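Local coordinates for pyrrolidone-carboxylate peptidase (Pyrococcus furiosus, PDB 1X10), which cleaves pyroglutamyl (5-oxoproline) groups from the N-termini of peptides as a thiol peptidase of the C15 family, working as a homotetramer, at residues Gly68-Arg73 with Phe164-Tyr169; Ile78-Val83 with Ala131-Ser136. The protein carries 3 engineered substitutions. All blocks are in the same frame, centred on the assembly; numbering follows the deposited sequence.

Interaction 1 (Gly68-Arg73 with Phe164-Tyr169); sequences GLAPGR and FIHVPY
H166, the histidine of the Cys-His-Glu catalytic triad of the C15 peptidases, stands beside G68 where the parallel strands 63-69 and 161-167 end in the central sheet of the alpha/beta fold. Three backbone bonds alternate across the pair: G68 N to I165 O (3.0 Å), V167 N to G68 O (2.8 Å) and A70 N to V167 O (2.9 Å), the last carrying the ladder one residue beyond strand 63-69. G68 bears no side chain, and its bare backbone lies against CE1 and CZ of F164, where a CB would collide with the ring. F164 CE1 also lies 3.4 Å above the imidazole plane of H166, over its centre, while A70 CB meets H166 CD2 at 3.6 Å, so apolar neighbours restrict the swing of the ring. R73 follows the turn and reaches back to the imidazole: H166 CG lies over one face of its guanidinium, the two planes inclined by 59°, and R73 NH2 is 3.8 Å from H166 ND1. This is no bond between them, since both nitrogens turn to OE1 of E79, while H166 NE2 is hydrogen-bonded to the engineered S142 at the nucleophile position. A70-R73 makes a type II turn with P71 and G72 at its corners, closed by R73 N to A70 O. A water ties the turn to the other segment, donating to R73 O and accepting from Y169 N, with a weak bond from G72 N. With CG turned away from the backbone N (chi1 -159°), L69 directs CD1 to the Y169 ring. P71 CA lies over one face of the same ring, toward its rim, in a CH-pi contact 4.0 Å from the centroid and 22° off the normal, with P71 CB 3.4 Å from Y169 OH.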
loop_
_atom_site.group_PDB
_atom_site.type_symbol
_atom_site.label_atom_id
_atom_site.label_comp_id
_atom_site.label_asym_id
_atom_site.label_seq_id
_atom_site.Cartn_x
_atom_site.Cartn_y
_atom_site.Cartn_z
ATOM N N GLY A 68 -7.296 -15.087 -14.208
ATOM C CA GLY A 68 -7.501 -15.308 -12.791
ATOM C C GLY A 68 -7.671 -14.011 -12.026
ATOM O O GLY A 68 -7.360 -12.927 -12.528
ATOM N N LEU A 69 -8.179 -14.132 -10.804
ATOM C CA LEU A 69 -8.389 -12.991 -9.931
ATOM C C LEU A 69 -7.107 -12.790 -9.117
ATOM O O LEU A 69 -6.532 -13.755 -8.610
ATOM C CB LEU A 69 -9.558 -13.283 -8.985
ATOM C CG LEU A 69 -10.357 -12.190 -8.262
ATOM C CD1 LEU A 69 -10.545 -12.620 -6.821
ATOM C CD2 LEU A 69 -9.687 -10.835 -8.343
ATOM N N ALA A 70 -6.657 -11.543 -8.999
ATOM C CA ALA A 70 -5.460 -11.225 -8.219
ATOM C C ALA A 70 -5.834 -10.183 -7.172
ATOM O O ALA A 70 -5.675 -8.977 -7.387
ATOM C CB ALA A 70 -4.358 -10.685 -9.118
ATOM N N PRO A 71 -6.350 -10.635 -6.022
ATOM C CA PRO A 71 -6.746 -9.724 -4.945
ATOM C C PRO A 71 -5.645 -8.725 -4.599
ATOM O O PRO A 71 -4.505 -9.114 -4.362
ATOM C CB PRO A 71 -7.039 -10.673 -3.783
ATOM C CG PRO A 71 -7.522 -11.914 -4.475
ATOM C CD PRO A 71 -6.541 -12.041 -5.619
ATOM N N GLY A 72 -5.984 -7.441 -4.580
ATOM C CA GLY A 72 -4.992 -6.439 -4.225
ATOM C C GLY A 72 -4.342 -5.715 -5.389
ATOM O O GLY A 72 -3.892 -4.575 -5.235
ATOM N N ARG A 73 -4.267 -6.354 -6.552
ATOM C CA ARG A 73 -3.661 -5.678 -7.689
ATOM C C ARG A 73 -4.590 -4.594 -8.220
ATOM O O ARG A 73 -5.812 -4.755 -8.249
ATOM C CB ARG A 73 -3.241 -6.703 -8.746
ATOM C CG ARG A 73 -1.841 -7.218 -8.412
ATOM C CD ARG A 73 -1.638 -8.713 -8.513
ATOM N NE ARG A 73 -1.258 -9.130 -9.850
ATOM C CZ ARG A 73 -0.341 -10.059 -10.124
ATOM N NH1 ARG A 73 0.317 -10.681 -9.153
ATOM N NH2 ARG A 73 -0.091 -10.372 -11.379
ATOM N N PHE A 164 -1.060 -16.046 -19.223
ATOM C CA PHE A 164 -1.980 -15.786 -18.134
ATOM C C PHE A 164 -2.195 -14.295 -17.881
ATOM O O PHE A 164 -1.262 -13.491 -17.955
ATOM C CB PHE A 164 -1.456 -16.452 -16.858
ATOM C CG PHE A 164 -2.507 -16.659 -15.822
ATOM C CD1 PHE A 164 -3.001 -15.589 -15.088
ATOM C CD2 PHE A 164 -3.069 -17.914 -15.634
ATOM C CE1 PHE A 164 -4.045 -15.767 -14.186
ATOM C CE2 PHE A 164 -4.113 -18.098 -14.735
ATOM C CZ PHE A 164 -4.601 -17.028 -14.013
ATOM N N ILE A 165 -3.436 -13.938 -17.575
ATOM C CA ILE A 165 -3.796 -12.557 -17.285
ATOM C C ILE A 165 -4.541 -12.496 -15.961
ATOM O O ILE A 165 -5.505 -13.228 -15.751
ATOM C CB ILE A 165 -4.709 -11.975 -18.385
ATOM C CG1 ILE A 165 -3.928 -11.865 -19.695
ATOM C CG2 ILE A 165 -5.249 -10.607 -17.957
ATOM C CD1 ILE A 165 -4.771 -11.383 -20.867
ATOM N N HIS A 166 -4.080 -11.639 -15.058
ATOM C CA HIS A 166 -4.742 -11.487 -13.768
ATOM C C HIS A 166 -5.548 -10.193 -13.770
ATOM O O HIS A 166 -5.102 -9.179 -14.313
ATOM C CB HIS A 166 -3.714 -11.439 -12.630
ATOM C CG HIS A 166 -3.432 -12.773 -12.008
ATOM N ND1 HIS A 166 -2.208 -13.397 -12.109
ATOM C CD2 HIS A 166 -4.213 -13.595 -11.266
ATOM C CE1 HIS A 166 -2.244 -14.544 -11.453
ATOM N NE2 HIS A 166 -3.449 -14.688 -10.932
ATOM N N VAL A 167 -6.732 -10.229 -13.163
ATOM C CA VAL A 167 -7.572 -9.044 -13.085
ATOM C C VAL A 167 -7.784 -8.681 -11.620
ATOM O O VAL A 167 -7.739 -9.541 -10.745
ATOM C CB VAL A 167 -8.961 -9.267 -13.747
ATOM C CG1 VAL A 167 -8.779 -9.752 -15.187
ATOM C CG2 VAL A 167 -9.791 -10.260 -12.933
ATOM N N PRO A 168 -7.996 -7.389 -11.336
ATOM C CA PRO A 168 -8.217 -6.945 -9.959
ATOM C C PRO A 168 -9.618 -7.354 -9.516
ATOM O O PRO A 168 -10.393 -7.906 -10.301
ATOM C CB PRO A 168 -8.103 -5.421 -10.060
ATOM C CG PRO A 168 -7.273 -5.194 -11.299
ATOM C CD PRO A 168 -7.807 -6.240 -12.238
ATOM N N TYR A 169 -9.928 -7.091 -8.254
ATOM C CA TYR A 169 -11.265 -7.352 -7.727
ATOM C C TYR A 169 -12.169 -6.424 -8.536
ATOM O O TYR A 169 -11.712 -5.370 -8.986
ATOM C CB TYR A 169 -11.393 -6.851 -6.289
ATOM C CG TYR A 169 -10.864 -7.721 -5.183
ATOM C CD1 TYR A 169 -11.397 -8.990 -4.944
ATOM C CD2 TYR A 169 -9.912 -7.225 -4.292
ATOM C CE1 TYR A 169 -10.998 -9.738 -3.833
ATOM C CE2 TYR A 169 -9.515 -7.958 -3.182
ATOM C CZ TYR A 169 -10.061 -9.206 -2.956
ATOM O OH TYR A 169 -9.688 -9.910 -1.837
HETATM O O HOH W 1 -7.779 -5.852 -6.526
#

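Interaction 2 (Ile78-Val83 with Ala131-Ser136); sequences IERIAV and AYISNS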
loop_
_atom_site.group_PDB
_atom_site.type_symbol
_atom_site.label_atom_id
_atom_site.label_comp_id
_atom_site.label_asym_id
_atom_site.label_seq_id
_atom_site.Cartn_x
_atom_site.Cartn_y
_atom_site.Cartn_z
ATOM N N ILE A 78 -0.294 -8.848 -16.946
ATOM C CA ILE A 78 0.011 -9.915 -17.891
ATOM C C ILE A 78 1.247 -10.641 -17.370
ATOM O O ILE A 78 2.310 -10.038 -17.214
ATOM C CB ILE A 78 0.280 -9.321 -19.282
ATOM C CG1 ILE A 78 -0.905 -8.430 -19.688
ATOM C CG2 ILE A 78 0.476 -10.439 -20.298
ATOM C CD1 ILE A 78 -0.581 -7.406 -20.780
ATOM N N GLU A 79 1.091 -11.932 -17.088
ATOM C CA GLU A 79 2.171 -12.744 -16.538
ATOM C C GLU A 79 3.277 -13.079 -17.535
ATOM O O GLU A 79 3.036 -13.606 -18.621
ATOM C CB GLU A 79 1.598 -14.033 -15.938
ATOM C CG GLU A 79 0.524 -13.797 -14.873
ATOM C CD GLU A 79 1.046 -13.029 -13.664
ATOM O OE1 GLU A 79 0.215 -12.525 -12.870
ATOM O OE2 GLU A 79 2.282 -12.931 -13.498
ATOM N N ARG A 80 4.501 -12.769 -17.139
ATOM C CA ARG A 80 5.663 -13.017 -17.974
ATOM C C ARG A 80 6.186 -14.440 -17.853
ATOM O O ARG A 80 6.661 -15.022 -18.831
ATOM C CB ARG A 80 6.780 -12.048 -17.585
ATOM C CG ARG A 80 8.058 -12.176 -18.398
ATOM C CD ARG A 80 9.048 -11.094 -17.980
ATOM N NE ARG A 80 9.454 -10.289 -19.126
ATOM C CZ ARG A 80 9.440 -8.965 -19.158
ATOM N NH1 ARG A 80 9.039 -8.273 -18.103
ATOM N NH2 ARG A 80 9.829 -8.334 -20.252
ATOM N N ILE A 81 6.069 -15.008 -16.659
ATOM C CA ILE A 81 6.623 -16.333 -16.421
ATOM C C ILE A 81 5.831 -17.264 -15.496
ATOM O O ILE A 81 5.210 -16.827 -14.519
ATOM C CB ILE A 81 8.051 -16.164 -15.858
ATOM C CG1 ILE A 81 8.772 -17.509 -15.758
ATOM C CG2 ILE A 81 7.981 -15.506 -14.490
ATOM C CD1 ILE A 81 10.212 -17.366 -15.276
ATOM N N ALA A 82 5.867 -18.550 -15.828
ATOM C CA ALA A 82 5.214 -19.602 -15.050
ATOM C C ALA A 82 6.341 -20.411 -14.400
ATOM O O ALA A 82 7.302 -20.794 -15.068
ATOM C CB ALA A 82 4.378 -20.504 -15.965
ATOM N N VAL A 83 6.216 -20.676 -13.105
ATOM C CA VAL A 83 7.251 -21.398 -12.375
ATOM C C VAL A 83 6.843 -22.811 -11.952
ATOM O O VAL A 83 5.723 -23.041 -11.499
ATOM C CB VAL A 83 7.663 -20.599 -11.141
ATOM C CG1 VAL A 83 8.270 -19.258 -11.570
ATOM C CG2 VAL A 83 6.457 -20.341 -10.294
ATOM N N ALA A 131 -2.523 -1.418 -17.411
ATOM C CA ALA A 131 -2.009 -2.777 -17.437
ATOM C C ALA A 131 -0.492 -2.760 -17.337
ATOM O O ALA A 131 0.161 -1.799 -17.755
ATOM C CB ALA A 131 -2.442 -3.472 -18.732
ATOM N N TYR A 132 0.068 -3.823 -16.776
ATOM C CA TYR A 132 1.511 -3.935 -16.646
ATOM C C TYR A 132 1.910 -5.407 -16.716
ATOM O O TYR A 132 1.051 -6.300 -16.656
ATOM C CB TYR A 132 1.976 -3.307 -15.328
ATOM C CG TYR A 132 1.497 -4.020 -14.089
ATOM C CD1 TYR A 132 2.297 -4.970 -13.457
ATOM C CD2 TYR A 132 0.245 -3.738 -13.539
ATOM C CE1 TYR A 132 1.865 -5.623 -12.306
ATOM C CE2 TYR A 132 -0.194 -4.383 -12.391
ATOM C CZ TYR A 132 0.623 -5.324 -11.780
ATOM O OH TYR A 132 0.200 -5.961 -10.641
ATOM N N ILE A 133 3.206 -5.657 -16.867
ATOM C CA ILE A 133 3.710 -7.019 -16.944
ATOM C C ILE A 133 4.101 -7.474 -15.543
ATOM O O ILE A 133 4.887 -6.815 -14.864
ATOM C CB ILE A 133 4.958 -7.124 -17.875
ATOM C CG1 ILE A 133 4.552 -7.110 -19.360
ATOM C CG2 ILE A 133 5.661 -8.466 -17.649
ATOM C CD1 ILE A 133 3.460 -6.162 -19.722
ATOM N N SER A 134 3.537 -8.598 -15.112
ATOM C CA SER A 134 3.842 -9.161 -13.801
ATOM C C SER A 134 4.922 -10.224 -13.977
ATOM O O SER A 134 4.899 -10.988 -14.949
ATOM C CB SER A 134 2.589 -9.793 -13.186
ATOM O OG SER A 134 2.921 -10.591 -12.065
ATOM N N ASN A 135 5.864 -10.274 -13.035
ATOM C CA ASN A 135 6.952 -11.240 -13.111
ATOM C C ASN A 135 6.776 -12.447 -12.193
ATOM O O ASN A 135 7.684 -13.268 -12.035
ATOM C CB ASN A 135 8.275 -10.528 -12.857
ATOM C CG ASN A 135 8.591 -9.531 -13.950
ATOM O OD1 ASN A 135 9.017 -8.406 -13.682
ATOM N ND2 ASN A 135 8.379 -9.941 -15.194
ATOM N N SER A 136 5.600 -12.539 -11.584
ATOM C CA SER A 136 5.258 -13.675 -10.739
ATOM C C SER A 136 3.745 -13.804 -10.674
ATOM O O SER A 136 3.049 -12.871 -10.267
ATOM C CB SER A 136 5.798 -13.518 -9.320
ATOM O OG SER A 136 5.347 -14.604 -8.519
#
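S134 OG has two partners: E79 OE2 at 2.8 Å, probably in a hydrogen bond, and its own segment's S136 N, a weak bond of 3.3 Å. The glutamate chain is bent at chi2 (-62°), which brings OE2 against OG and CB of S134 and leaves OE1 for R73 and H166. With an alanine here the carboxylate is gone, and S134 OG, the R73 guanidinium and H166 ND1 would probably all lose the group that joins them. The strands beneath run parallel, bonded I78 N to Y132 O (2.9 Å), S134 N to I78 O (2.8 Å) and R80 N to S134 O (2.9 Å). R80 runs alongside N135, CD 3.1 Å from N135 ND2; ND2 also lies at the edge of the guanidinium, near its plane, but it and R80 NH1 are both donors and form no bond. I133 CG2 touches R80 NH1 at 3.4 Å, and NH2 forms salt bridges with D87 and D100 of the second subunit. I78 and I133 point to the opposite face, under helix 117-126. Held on S134 of the neighbouring parallel strand, its other oxygen facing H166, E79 is the acid of the Cys-His-Glu triad of C15 peptidases.

Overall arrangement
Both contacts are parallel strand pairs of one sheet, linked because strands 161-167 and 76-83 are antiparallel neighbours within it; along the chain, interaction 2 is nested inside the loop closed by interaction 1. They meet at the active site, where R73 NH2 and H166 ND1 of interaction 1 converge on E79 OE1 of interaction 2, at 2.6 and 2.7 Å. Interaction 1 is the more buried, with aromatic and proline packing of Y169 with L69 and P71 beyond the strand ends, and no other chain touches it. Interaction 2 is only partly buried and more polar, relying on serine, glutamate and arginine, and it reaches the second and third subunits of the tetramer.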